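PDB 4Y9J: protein ACDH-11, isoform b from Caenorhabditis elegans, which belongs to the acyl-CoA dehydrogenase family of flavoproteins and binds flavin-adenine dinucleotide. Local coordinates for residues B[401-405]-B[528-533]. Numbering follows the deposited sequence.
Sequences VLKLY and AFTIAR
A buried crossing of two helices, 389-419 and 524-545, lies in the all-helical C-terminal part of this acyl-CoA dehydrogenase-like protein, with Tyr405 of helix 389-419 packed on Phe529 and Ala532 of helix 524-545. The short segments cross at -104°, nearly perpendicular, with their axes 9.4 Å apart at closest approach. The small side chains of Ala528 and Ala532 both point into the interface. The Tyr405 and Phe529 rings form a T-shaped pair. Tyr405 turns its CD1-CE1 edge onto one face of Phe529, with ring centroids 5.0 Å apart and planes at 89°. Ala532 CB lies over a face of the tyrosine ring, 3.9 Å from its centroid, in a CH-pi contact. Tyr405 CG is anti to its backbone N (chi1 -166°), which lays the ring over Ala532 and carries its hydroxyl to Arg533. At the far end of that ring, Tyr405 OH rests 3.5 Å from Arg533 CG. One water bridges the polar ends: it is 2.8 Å from Tyr405 OH and accepts a bond from Arg533 NH1. Arg533 NE is held separately by the carbonyl of Leu567, so the guanidinium has more than one tether. Leu404 CD1 meets the edge of the Phe529 ring, 3.7 Å from Phe529 CE1, while Leu404 CD2 touches Ala528 CB. Val401 fills the other end of the crossing. Its CG1 sits 3.5 Å from Ala532 CB, and its CG2 reaches Ile531 CG2. No direct hydrogen bond links the two segments, so packing and the water bridge join them. Helix 449-461 adds Val456 against Val401, Leu452 against Leu404 and Phe460 against Ile531. Lys408 of helix 389-419 also touches Phe529, and helix 352-383 brings Ser368 to Tyr405.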
# COMPACT_ATOMS: atom_id res chain seq x y z
N VAL B 401 -0.34 -11.01 -40.13
CA VAL B 401 -1.22 -9.95 -40.64
C VAL B 401 -2.35 -9.74 -39.63
O VAL B 401 -2.61 -8.62 -39.18
CB VAL B 401 -1.76 -10.27 -42.04
CG1 VAL B 401 -2.80 -9.25 -42.45
CG2 VAL B 401 -0.63 -10.34 -43.05
N LEU B 402 -2.99 -10.83 -39.23
CA LEU B 402 -4.04 -10.77 -38.20
C LEU B 402 -3.62 -10.17 -36.86
O LEU B 402 -4.24 -9.22 -36.34
CB LEU B 402 -4.61 -12.14 -37.97
CG LEU B 402 -5.57 -12.34 -36.83
CD1 LEU B 402 -6.86 -11.57 -37.04
CD2 LEU B 402 -5.90 -13.81 -36.63
N LYS B 403 -2.53 -10.71 -36.33
CA LYS B 403 -2.01 -10.21 -35.09
C LYS B 403 -1.72 -8.72 -35.19
O LYS B 403 -2.14 -7.93 -34.30
CB LYS B 403 -0.75 -11.01 -34.68
CG LYS B 403 -0.23 -10.87 -33.24
CD LYS B 403 0.20 -9.48 -32.81
CE LYS B 403 1.19 -9.53 -31.67
NZ LYS B 403 1.56 -8.22 -31.12
N LEU B 404 -0.95 -8.31 -36.17
CA LEU B 404 -0.51 -6.92 -36.19
C LEU B 404 -1.68 -6.00 -36.47
O LEU B 404 -1.75 -4.87 -35.95
CB LEU B 404 0.63 -6.69 -37.16
CG LEU B 404 0.39 -6.81 -38.65
CD1 LEU B 404 -0.04 -5.47 -39.25
CD2 LEU B 404 1.63 -7.34 -39.38
N TYR B 405 -2.63 -6.43 -37.27
CA TYR B 405 -3.73 -5.54 -37.64
C TYR B 405 -4.73 -5.36 -36.48
O TYR B 405 -5.06 -4.19 -36.10
CB TYR B 405 -4.42 -5.99 -38.94
CG TYR B 405 -5.34 -4.88 -39.51
CD1 TYR B 405 -4.79 -3.75 -40.08
CD2 TYR B 405 -6.71 -4.96 -39.41
CE1 TYR B 405 -5.59 -2.75 -40.59
CE2 TYR B 405 -7.52 -3.99 -39.90
CZ TYR B 405 -6.96 -2.88 -40.52
OH TYR B 405 -7.73 -1.85 -40.99
N ALA B 528 1.33 -4.74 -45.12
CA ALA B 528 0.63 -5.62 -44.22
C ALA B 528 -0.84 -5.21 -43.99
O ALA B 528 -1.73 -6.06 -44.00
CB ALA B 528 1.39 -5.81 -42.91
N PHE B 529 -1.09 -3.91 -43.77
CA PHE B 529 -2.44 -3.42 -43.56
C PHE B 529 -3.34 -3.60 -44.81
O PHE B 529 -4.54 -3.82 -44.71
CB PHE B 529 -2.38 -1.93 -43.24
CG PHE B 529 -2.15 -1.56 -41.79
CD1 PHE B 529 -1.45 -2.35 -40.91
CD2 PHE B 529 -2.57 -0.28 -41.33
CE1 PHE B 529 -1.28 -2.00 -39.56
CE2 PHE B 529 -2.35 0.09 -39.98
CZ PHE B 529 -1.72 -0.78 -39.11
N THR B 530 -2.77 -3.41 -46.00
CA THR B 530 -3.54 -3.59 -47.23
C THR B 530 -3.98 -5.03 -47.37
O THR B 530 -5.11 -5.29 -47.74
CB THR B 530 -2.73 -3.16 -48.45
OG1 THR B 530 -2.36 -1.79 -48.28
CG2 THR B 530 -3.54 -3.34 -49.71
N ILE B 531 -3.09 -5.95 -47.05
CA ILE B 531 -3.42 -7.37 -47.04
C ILE B 531 -4.60 -7.63 -46.05
O ILE B 531 -5.66 -8.26 -46.43
CB ILE B 531 -2.19 -8.24 -46.73
CG1 ILE B 531 -1.23 -8.13 -47.90
CG2 ILE B 531 -2.60 -9.72 -46.53
CD1 ILE B 531 0.14 -8.74 -47.69
N ALA B 532 -4.45 -7.09 -44.85
CA ALA B 532 -5.46 -7.31 -43.84
C ALA B 532 -6.80 -6.83 -44.34
O ALA B 532 -7.77 -7.53 -44.23
CB ALA B 532 -5.10 -6.58 -42.55
N ARG B 533 -6.86 -5.64 -44.94
CA ARG B 533 -8.14 -5.07 -45.33
C ARG B 533 -8.76 -5.77 -46.54
O ARG B 533 -9.97 -5.88 -46.63
CB ARG B 533 -7.98 -3.60 -45.62
CG ARG B 533 -7.61 -2.82 -44.36
CD ARG B 533 -7.39 -1.34 -44.54
NE ARG B 533 -6.26 -1.02 -45.43
CZ ARG B 533 -5.24 -0.16 -45.22
NH1 ARG B 533 -5.17 0.56 -44.05
NH2 ARG B 533 -4.32 -0.02 -46.23
O HOH W 1 -6.47 0.56 -41.49